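Side-chain contacts in DUF4393 domain-containing protein (PDB 3H35), which is of unknown function but belongs to the Abi-alpha (abortive infection) family, which suggests a possible role in bacterial defence against phage: residues 52-57 with 110-115; 87-92 with 146-151; 140-145 with 155-160. One frame throughout, in Å; residues are numbered along the deposited sequence.

In the fold
All three contacts belong to the Abi-alpha region of the chain. Contact 1 joins the turn before helix 56-65 to helix 106-115, with its centre about 8 Å from the centre of the chain. Contacts 2 and 3 lie about 19 and 20 Å from it, centre to centre, but only about 5 Å from each other, because both pack helix 139-151 on the same four-stranded antiparallel sheet, through strands 87-91 and 156-164. Along the chain contacts 1 and 2 interleave, as do 2 and 3, whereas contact 1 closes before contact 3 opens. Arg-90 makes a cation-pi contact with Phe-114 and a salt bridge with Glu-160, thereby joining helix 106-115 to the sheet.

Contact 1: 52-57 with 110-115; sequences ASLTGD and LNHLFA. With EDO (1,2-ethanediol), chain D.
Leu-54 meets His-112 and Leu-113 through a single methyl, CD2. Leu-54 CD2 lies 3.7 Å from His-112 CD2, at the edge of the imidazole and near its plane, so the contact is methyl against ring rim. The same methyl packs on Leu-113, with Leu-54 CD2 and Leu-113 CD2 4.1 Å apart. No direct hydrogen bond crosses the segments; the polar link is one water, whose O donates to Ser-53 OG at 2.7 Å and lies 2.8 Å from His-112 NE2. Ser-53 OG is also bonded to the backbone O of Arg-49 in its own chain.

His-112 has CG opposite its backbone N (chi1 -173°), which carries the ring out from helix 106-115 toward the turn, while Leu-54, with chi1 -66°, brings its branch closer to the helix than its CB direction alone would. On another side of that helix a 1,2-ethanediol, probably a crystallisation remnant, donates from O1 to Asn-111 OD1 (2.6 Å) and sets O2 over one face of Phe-114.

Further out, Thr-55 N-caps helix 56-65, and Leu-61, Leu-62 and Leu-118 add apolar cover around the two leucines. Asp-57 links the first turn of helix 56-65 to Tyr-109 OH and to the backbone N atoms of Gln-101 and Cys-102. Arg-49 of the second subunit packs on His-112 and donates to Ser-53 O, placing the contact beside a subunit interface.

The chemistry is therefore divided: buried leucine methyls meet on one part of the junction, and a water-bridged serine and histidine supply its polar part.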
loop_
_atom_site.group_PDB
_atom_site.type_symbol
_atom_site.label_atom_id
_atom_site.label_comp_id
_atom_site.label_asym_id
_atom_site.label_seq_id
_atom_site.Cartn_x
_atom_site.Cartn_y
_atom_site.Cartn_z
ATOM N N ALA A 52 -11.562 -6.856 11.701
ATOM C CA ALA A 52 -11.710 -8.255 12.115
ATOM C C ALA A 52 -10.637 -9.079 11.418
ATOM O O ALA A 52 -10.194 -10.087 11.970
ATOM C CB ALA A 52 -13.118 -8.809 11.792
ATOM N N SER A 53 -10.185 -8.618 10.246
ATOM C CA SER A 53 -9.133 -9.328 9.508
ATOM C C SER A 53 -7.717 -9.114 10.090
ATOM O O SER A 53 -6.766 -9.764 9.693
ATOM C CB SER A 53 -9.148 -8.865 8.047
ATOM O OG SER A 53 -8.752 -7.497 7.956
ATOM N N LEU A 54 -7.549 -8.160 11.003
ATOM C CA LEU A 54 -6.271 -7.978 11.658
ATOM C C LEU A 54 -5.898 -9.230 12.461
ATOM O O LEU A 54 -6.768 -9.891 13.002
ATOM C CB LEU A 54 -6.341 -6.779 12.598
ATOM C CG LEU A 54 -6.525 -5.378 11.970
ATOM C CD1 LEU A 54 -6.642 -4.352 13.137
ATOM C CD2 LEU A 54 -5.357 -4.972 10.999
ATOM N N THR A 55 -4.612 -9.566 12.576
ATOM C CA THR A 55 -4.222 -10.600 13.524
ATOM C C THR A 55 -4.386 -9.984 14.947
ATOM O O THR A 55 -4.467 -8.757 15.108
ATOM C CB THR A 55 -2.763 -11.078 13.375
ATOM O OG1 THR A 55 -1.894 -10.040 13.835
ATOM C CG2 THR A 55 -2.394 -11.486 11.917
ATOM N N GLY A 56 -4.463 -10.842 15.965
ATOM C CA GLY A 56 -4.602 -10.375 17.363
ATOM C C GLY A 56 -3.515 -9.331 17.711
ATOM O O GLY A 56 -3.794 -8.293 18.308
ATOM N N ASP A 57 -2.282 -9.592 17.303
ATOM C CA ASP A 57 -1.193 -8.665 17.617
ATOM C C ASP A 57 -1.459 -7.319 16.956
ATOM O O ASP A 57 -1.340 -6.301 17.623
ATOM C CB ASP A 57 0.189 -9.220 17.218
ATOM C CG ASP A 57 0.721 -10.254 18.211
ATOM O OD1 ASP A 57 0.075 -10.409 19.257
ATOM O OD2 ASP A 57 1.778 -10.906 17.964
ATOM N N LEU A 110 3.580 -3.442 11.332
ATOM C CA LEU A 110 3.522 -2.029 10.956
ATOM C C LEU A 110 3.353 -1.842 9.458
ATOM O O LEU A 110 2.624 -0.954 9.009
ATOM C CB LEU A 110 4.737 -1.285 11.449
ATOM C CG LEU A 110 4.845 -1.099 12.967
ATOM C CD1 LEU A 110 6.261 -0.601 13.371
ATOM C CD2 LEU A 110 3.780 -0.136 13.442
ATOM N N ASN A 111 3.978 -2.701 8.656
ATOM C CA ASN A 111 3.787 -2.610 7.209
ATOM C C ASN A 111 2.307 -2.765 6.861
ATOM O O ASN A 111 1.789 -2.017 6.066
ATOM C CB ASN A 111 4.560 -3.673 6.467
ATOM C CG ASN A 111 4.683 -3.355 5.006
ATOM O OD1 ASN A 111 5.532 -2.543 4.618
ATOM N ND2 ASN A 111 3.791 -3.889 4.213
ATOM N N HIS A 112 1.638 -3.735 7.480
ATOM C CA HIS A 112 0.213 -3.938 7.264
ATOM C C HIS A 112 -0.658 -2.768 7.772
ATOM O O HIS A 112 -1.537 -2.321 7.054
ATOM C CB HIS A 112 -0.235 -5.242 7.952
ATOM C CG HIS A 112 -1.663 -5.637 7.654
ATOM N ND1 HIS A 112 -2.048 -6.211 6.465
ATOM C CD2 HIS A 112 -2.790 -5.518 8.395
ATOM C CE1 HIS A 112 -3.343 -6.447 6.489
ATOM N NE2 HIS A 112 -3.825 -6.024 7.650
ATOM N N LEU A 113 -0.437 -2.298 9.002
ATOM C CA LEU A 113 -1.223 -1.179 9.549
ATOM C C LEU A 113 -1.088 0.067 8.674
ATOM O O LEU A 113 -2.071 0.743 8.400
ATOM C CB LEU A 113 -0.804 -0.840 10.994
ATOM C CG LEU A 113 -1.141 -1.917 12.033
ATOM C CD1 LEU A 113 -0.524 -1.569 13.386
ATOM C CD2 LEU A 113 -2.680 -2.103 12.129
ATOM N N PHE A 114 0.120 0.349 8.223
ATOM C CA PHE A 114 0.361 1.465 7.262
ATOM C C PHE A 114 -0.282 1.184 5.924
ATOM O O PHE A 114 -0.932 2.074 5.400
ATOM C CB PHE A 114 1.864 1.826 7.063
ATOM C CG PHE A 114 2.402 2.715 8.166
ATOM C CD1 PHE A 114 2.268 4.091 8.101
ATOM C CD2 PHE A 114 2.976 2.163 9.296
ATOM C CE1 PHE A 114 2.763 4.919 9.139
ATOM C CE2 PHE A 114 3.425 2.973 10.338
ATOM C CZ PHE A 114 3.324 4.364 10.243
ATOM N N ALA A 115 -0.137 -0.034 5.389
ATOM C CA ALA A 115 -0.646 -0.304 4.026
ATOM C C ALA A 115 -2.157 -0.140 4.042
ATOM O O ALA A 115 -2.755 0.284 3.041
ATOM C CB ALA A 115 -0.256 -1.699 3.503
HETATM C C1 EDO D . 6.297 0.163 6.713
HETATM O O1 EDO D . 7.006 -0.804 5.920
HETATM C C2 EDO D . 5.359 1.015 5.886
HETATM O O2 EDO D . 5.321 2.310 6.464
HETATM O O HOH W 1 -6.627 -5.791 7.834
#

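Contact 2: 87-92 with 146-151; sequences VLYRYS and AELQIH. With EDO (1,2-ethanediol), chain D.
Leu-148 reaches from helix 139-151 to two neighbouring residues of strand 87-91, one with each of its methyls, and these apolar touches make up the direct contact. Leu-148 CD1 lies 3.9 Å from Tyr-89 CB, approaching the root of the side chain instead of the phenol end. Leu-148 CD2 is 4.2 Å from Leu-88 CD1, and there the two leucine side chains run past each other in opposite directions. The CB of Leu-148 already points toward the strand; chi1 -74°, with CG anti to the carbonyl carbon, sets the two methyls against Leu-88 and Tyr-89. That one side chain can engage both residues follows from a classic beta bulge: both face Leu-76 on the neighbouring strand, and their CB atoms both point toward the helix. Leu-76 and Leu-155 also touch Leu-148, while Pro-166 of the second subunit packs against it.

Polar interactions gather around Arg-90. Arg-90 NH1 donates to O2 of a 1,2-ethanediol at 2.7 Å, with an N-H...O angle of 147°; the oxygen approaches the edge of the guanidinium, near its plane. Val-87 CG2 lies 3.7 Å above the plane on one face of the Arg-90 guanidinium, offset toward its rim. NE donates to Thr-75 OG1, and NH2 forms salt bridges with Glu-160 and with Glu-86 of the third subunit.

The diol, probably from the crystallisation liquor, fills a hydrogen-bonding position between Arg-90 NH1 and Asn-111 OD1, whereas the helix-to-strand junction itself depends on hydrocarbon contacts without a hydrogen bond. The two carboxylates would be expected to stabilise the positive charge of Arg-90.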
loop_
_atom_site.group_PDB
_atom_site.type_symbol
_atom_site.label_atom_id
_atom_site.label_comp_id
_atom_site.label_asym_id
_atom_site.label_seq_id
_atom_site.Cartn_x
_atom_site.Cartn_y
_atom_site.Cartn_z
ATOM N N VAL A 87 9.951 5.036 1.935
ATOM C CA VAL A 87 9.925 4.287 3.201
ATOM C C VAL A 87 10.165 2.796 2.913
ATOM O O VAL A 87 9.456 2.201 2.112
ATOM C CB VAL A 87 8.567 4.450 3.935
ATOM C CG1 VAL A 87 8.412 3.376 4.983
ATOM C CG2 VAL A 87 8.409 5.872 4.516
ATOM N N LEU A 88 11.146 2.184 3.562
ATOM C CA LEU A 88 11.427 0.776 3.323
ATOM C C LEU A 88 11.017 -0.154 4.439
ATOM O O LEU A 88 10.762 -1.294 4.177
ATOM C CB LEU A 88 12.913 0.558 3.058
ATOM C CG LEU A 88 13.416 1.175 1.762
ATOM C CD1 LEU A 88 14.870 0.829 1.530
ATOM C CD2 LEU A 88 12.554 0.721 0.581
ATOM N N TYR A 89 11.007 0.311 5.689
ATOM C CA TYR A 89 10.941 -0.559 6.825
ATOM C C TYR A 89 10.604 0.304 8.007
ATOM O O TYR A 89 11.054 1.432 8.089
ATOM C CB TYR A 89 12.307 -1.227 7.073
ATOM C CG TYR A 89 12.338 -2.314 8.149
ATOM C CD1 TYR A 89 12.083 -3.628 7.818
ATOM C CD2 TYR A 89 12.710 -2.040 9.485
ATOM C CE1 TYR A 89 12.147 -4.621 8.749
ATOM C CE2 TYR A 89 12.756 -3.067 10.441
ATOM C CZ TYR A 89 12.484 -4.339 10.034
ATOM O OH TYR A 89 12.520 -5.406 10.906
ATOM N N ARG A 90 9.798 -0.221 8.906
ATOM C CA ARG A 90 9.419 0.517 10.086
ATOM C C ARG A 90 9.483 -0.374 11.306
ATOM O O ARG A 90 9.202 -1.555 11.210
ATOM C CB ARG A 90 8.058 1.152 9.931
ATOM C CG ARG A 90 8.131 2.397 9.102
ATOM C CD ARG A 90 6.811 3.138 8.965
ATOM N NE ARG A 90 7.076 4.567 8.753
ATOM C CZ ARG A 90 6.410 5.361 7.930
ATOM N NH1 ARG A 90 5.429 4.885 7.168
ATOM N NH2 ARG A 90 6.755 6.637 7.848
ATOM N N TYR A 91 9.900 0.218 12.429
ATOM C CA TYR A 91 10.124 -0.504 13.665
ATOM C C TYR A 91 9.623 0.324 14.833
ATOM O O TYR A 91 9.677 1.534 14.813
ATOM C CB TYR A 91 11.621 -0.860 13.831
ATOM C CG TYR A 91 11.897 -1.774 14.999
ATOM C CD1 TYR A 91 11.851 -3.166 14.851
ATOM C CD2 TYR A 91 12.152 -1.253 16.261
ATOM C CE1 TYR A 91 12.078 -4.012 15.938
ATOM C CE2 TYR A 91 12.372 -2.088 17.356
ATOM C CZ TYR A 91 12.331 -3.464 17.188
ATOM O OH TYR A 91 12.545 -4.287 18.291
ATOM N N SER A 92 9.125 -0.334 15.860
ATOM C CA SER A 92 8.673 0.387 17.037
ATOM C C SER A 92 8.763 -0.551 18.193
ATOM O O SER A 92 8.808 -1.766 17.982
ATOM C CB SER A 92 7.230 0.856 16.867
ATOM O OG SER A 92 6.759 1.515 18.034
ATOM N N ALA A 146 21.046 -3.514 8.371
ATOM C CA ALA A 146 22.230 -3.967 7.719
ATOM C C ALA A 146 21.878 -4.671 6.401
ATOM O O ALA A 146 22.518 -4.414 5.399
ATOM C CB ALA A 146 23.099 -4.849 8.665
ATOM N N GLU A 147 20.829 -5.491 6.360
ATOM C CA GLU A 147 20.453 -6.128 5.099
ATOM C C GLU A 147 20.120 -5.099 4.024
ATOM O O GLU A 147 20.554 -5.209 2.867
ATOM C CB GLU A 147 19.249 -7.026 5.276
ATOM C CG GLU A 147 19.456 -8.253 6.161
ATOM C CD GLU A 147 18.158 -9.083 6.287
ATOM O OE1 GLU A 147 17.360 -9.131 5.316
ATOM O OE2 GLU A 147 17.947 -9.693 7.353
ATOM N N LEU A 148 19.353 -4.091 4.419
ATOM C CA LEU A 148 18.930 -3.047 3.483
ATOM C C LEU A 148 20.096 -2.176 3.031
ATOM O O LEU A 148 20.120 -1.728 1.859
ATOM C CB LEU A 148 17.832 -2.181 4.106
ATOM C CG LEU A 148 16.481 -2.866 4.183
ATOM C CD1 LEU A 148 15.534 -2.108 5.103
ATOM C CD2 LEU A 148 15.885 -3.024 2.783
ATOM N N GLN A 149 21.059 -1.919 3.914
ATOM C CA GLN A 149 22.208 -1.082 3.508
ATOM C C GLN A 149 23.045 -1.716 2.422
ATOM O O GLN A 149 23.623 -1.005 1.657
ATOM C CB GLN A 149 23.140 -0.719 4.657
ATOM C CG GLN A 149 22.549 0.233 5.726
ATOM C CD GLN A 149 23.426 0.328 6.997
ATOM O OE1 GLN A 149 24.142 -0.621 7.335
ATOM N NE2 GLN A 149 23.319 1.440 7.728
ATOM N N ILE A 150 23.119 -3.031 2.334
ATOM C CA ILE A 150 23.915 -3.653 1.260
ATOM C C ILE A 150 23.606 -3.058 -0.126
ATOM O O ILE A 150 24.512 -2.709 -0.885
ATOM C CB ILE A 150 23.679 -5.170 1.178
ATOM C CG1 ILE A 150 24.095 -5.842 2.496
ATOM C CG2 ILE A 150 24.445 -5.784 -0.022
ATOM C CD1 ILE A 150 23.844 -7.355 2.502
ATOM N N HIS A 151 22.325 -2.900 -0.432
ATOM C CA HIS A 151 21.923 -2.433 -1.751
ATOM C C HIS A 151 21.416 -0.989 -1.808
ATOM O O HIS A 151 21.275 -0.439 -2.912
ATOM C CB HIS A 151 20.819 -3.356 -2.271
ATOM C CG HIS A 151 21.222 -4.789 -2.278
ATOM N ND1 HIS A 151 22.211 -5.272 -3.112
ATOM C CD2 HIS A 151 20.835 -5.822 -1.500
ATOM C CE1 HIS A 151 22.388 -6.557 -2.870
ATOM N NE2 HIS A 151 21.554 -6.914 -1.907
HETATM C C1 EDO D . 6.297 0.163 6.713
HETATM O O1 EDO D . 7.006 -0.804 5.920
HETATM C C2 EDO D . 5.359 1.015 5.886
HETATM O O2 EDO D . 5.321 2.310 6.464
#

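Contact 3: 140-145 with 155-160; sequences DFRKAQ and LSIRRE
Ile-157 projects from strand 156-160 into the flank of helix 140-145, part of an alpha-on-beta packing in which the helix covers an antiparallel sheet. The axes of these short segments approach to 11.3 Å, and their directions differ by 137°. Ile-157 CD1 forms the hub of the tight part. Ile-157 CD1 lies 3.8 Å from Phe-141 CE2, at the ring edge and in its plane, with CZ equally near. With CG opposite its backbone N (chi1 171°), Phe-141 extends this edge toward the strand, while Leu-74, Leu-76 and Tyr-89 also pack on the side chain. Gln-145 crosses Ile-157 at about a right angle, bringing Gln-145 NE2 to 3.6 Å from Ile-157 CD1. Leu-155 fills the next part of the seam: Leu-155 CD2 sits 3.6 Å from the backbone O of Gln-145 and also touches CG of that residue.

The solvent side belongs to exposed Arg-142, which adds only a small share of the buried surface and touches the same isoleucine methyl with NH1. The arginine chain bends after CB, turning its guanidinium back toward the strand, where Phe-141 CE2 lies over one face near the rim. Arg-142 NE donates to the backbone O of Glu-136, holding one edge of the guanidinium; Arg-158, farther from the helix, pairs with Glu-160 and Asp-123.

Within the helix, Arg-142 NH1 donates to Gln-145 OE1 over 2.7 Å, meeting a lone pair in the carbonyl plane, although the oxygen lies 17° out of the guanidinium plane.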
loop_
_atom_site.group_PDB
_atom_site.type_symbol
_atom_site.label_atom_id
_atom_site.label_comp_id
_atom_site.label_asym_id
_atom_site.label_seq_id
_atom_site.Cartn_x
_atom_site.Cartn_y
_atom_site.Cartn_z
ATOM N N ASP A 140 17.287 -7.076 16.091
ATOM C CA ASP A 140 16.514 -7.419 14.897
ATOM C C ASP A 140 16.412 -6.229 13.964
ATOM O O ASP A 140 16.542 -6.374 12.767
ATOM C CB ASP A 140 15.088 -7.855 15.240
ATOM C CG ASP A 140 15.031 -9.188 15.954
ATOM O OD1 ASP A 140 15.749 -10.141 15.571
ATOM O OD2 ASP A 140 14.230 -9.282 16.906
ATOM N N PHE A 141 16.112 -5.068 14.520
ATOM C CA PHE A 141 16.119 -3.860 13.746
ATOM C C PHE A 141 17.488 -3.669 13.067
ATOM O O PHE A 141 17.572 -3.363 11.861
ATOM C CB PHE A 141 15.825 -2.675 14.655
ATOM C CG PHE A 141 16.025 -1.374 13.982
ATOM C CD1 PHE A 141 15.091 -0.918 13.074
ATOM C CD2 PHE A 141 17.159 -0.632 14.217
ATOM C CE1 PHE A 141 15.298 0.273 12.384
ATOM C CE2 PHE A 141 17.377 0.562 13.545
ATOM C CZ PHE A 141 16.435 1.003 12.613
ATOM N N ARG A 142 18.560 -3.873 13.835
ATOM C CA ARG A 142 19.893 -3.629 13.327
ATOM C C ARG A 142 20.202 -4.582 12.206
ATOM O O ARG A 142 20.842 -4.206 11.234
ATOM C CB ARG A 142 20.953 -3.758 14.440
ATOM C CG ARG A 142 21.028 -2.556 15.385
ATOM C CD ARG A 142 21.181 -1.246 14.617
ATOM N NE ARG A 142 21.212 -0.046 15.465
ATOM C CZ ARG A 142 21.425 1.204 15.019
ATOM N NH1 ARG A 142 21.664 1.454 13.732
ATOM N NH2 ARG A 142 21.430 2.213 15.871
ATOM N N LYS A 143 19.751 -5.818 12.355
ATOM C CA LYS A 143 19.882 -6.815 11.302
ATOM C C LYS A 143 19.156 -6.380 10.007
ATOM O O LYS A 143 19.708 -6.481 8.919
ATOM C CB LYS A 143 19.294 -8.124 11.792
ATOM C CG LYS A 143 19.610 -9.319 10.933
ATOM C CD LYS A 143 18.784 -10.538 11.387
ATOM C CE LYS A 143 19.173 -11.814 10.633
ATOM N NZ LYS A 143 20.589 -12.153 10.951
ATOM N N ALA A 144 17.927 -5.905 10.145
ATOM C CA ALA A 144 17.124 -5.461 8.983
ATOM C C ALA A 144 17.828 -4.275 8.302
ATOM O O ALA A 144 17.976 -4.237 7.085
ATOM C CB ALA A 144 15.702 -5.048 9.410
ATOM N N GLN A 145 18.286 -3.343 9.119
ATOM C CA GLN A 145 18.990 -2.180 8.608
ATOM C C GLN A 145 20.247 -2.598 7.820
ATOM O O GLN A 145 20.449 -2.108 6.751
ATOM C CB GLN A 145 19.390 -1.231 9.735
ATOM C CG GLN A 145 20.076 0.075 9.260
ATOM C CD GLN A 145 20.777 0.796 10.394
ATOM O OE1 GLN A 145 21.050 0.207 11.458
ATOM N NE2 GLN A 145 21.080 2.080 10.181
ATOM N N LEU A 155 20.756 4.577 2.767
ATOM C CA LEU A 155 19.661 4.282 3.713
ATOM C C LEU A 155 19.830 5.085 4.992
ATOM O O LEU A 155 20.911 5.112 5.578
ATOM C CB LEU A 155 19.698 2.800 4.109
ATOM C CG LEU A 155 18.502 2.195 4.808
ATOM C CD1 LEU A 155 17.342 2.023 3.810
ATOM C CD2 LEU A 155 18.868 0.841 5.442
ATOM N N SER A 156 18.760 5.702 5.451
ATOM C CA SER A 156 18.833 6.429 6.713
ATOM C C SER A 156 17.703 6.082 7.659
ATOM O O SER A 156 16.550 5.792 7.230
ATOM C CB SER A 156 18.854 7.952 6.469
ATOM O OG SER A 156 17.732 8.342 5.711
ATOM N N ILE A 157 18.028 6.170 8.941
ATOM C CA ILE A 157 17.036 6.074 10.003
ATOM C C ILE A 157 16.471 7.438 10.216
ATOM O O ILE A 157 17.210 8.407 10.348
ATOM C CB ILE A 157 17.629 5.695 11.352
ATOM C CG1 ILE A 157 18.364 4.354 11.251
ATOM C CG2 ILE A 157 16.496 5.629 12.415
ATOM C CD1 ILE A 157 18.997 3.858 12.540
ATOM N N ARG A 158 15.156 7.511 10.289
ATOM C CA ARG A 158 14.508 8.708 10.738
ATOM C C ARG A 158 13.615 8.395 11.905
ATOM O O ARG A 158 12.790 7.483 11.828
ATOM C CB ARG A 158 13.688 9.345 9.626
ATOM C CG ARG A 158 13.161 10.696 10.016
ATOM C CD ARG A 158 12.555 11.426 8.802
ATOM N NE ARG A 158 12.202 12.820 9.105
ATOM C CZ ARG A 158 10.972 13.257 9.393
ATOM N NH1 ARG A 158 10.765 14.549 9.644
ATOM N NH2 ARG A 158 9.940 12.429 9.424
ATOM N N ARG A 159 13.790 9.161 12.976
ATOM C CA ARG A 159 12.971 9.053 14.150
ATOM C C ARG A 159 11.642 9.771 13.925
ATOM O O ARG A 159 11.585 10.949 13.626
ATOM C CB ARG A 159 13.672 9.615 15.373
ATOM C CG ARG A 159 14.900 8.817 15.820
ATOM C CD ARG A 159 15.657 9.604 16.861
ATOM N NE ARG A 159 16.646 8.801 17.555
ATOM C CZ ARG A 159 17.319 9.215 18.614
ATOM N NH1 ARG A 159 17.116 10.437 19.111
ATOM N NH2 ARG A 159 18.172 8.398 19.198
ATOM N N GLU A 160 10.567 9.009 14.080
ATOM C CA GLU A 160 9.230 9.507 13.854
ATOM C C GLU A 160 8.310 9.064 15.015
ATOM O O GLU A 160 8.749 8.433 15.988
ATOM C CB GLU A 160 8.747 9.008 12.488
ATOM C CG GLU A 160 9.623 9.519 11.316
ATOM C CD GLU A 160 9.145 9.073 9.946
ATOM O OE1 GLU A 160 8.518 7.996 9.821
ATOM O OE2 GLU A 160 9.406 9.811 8.980
#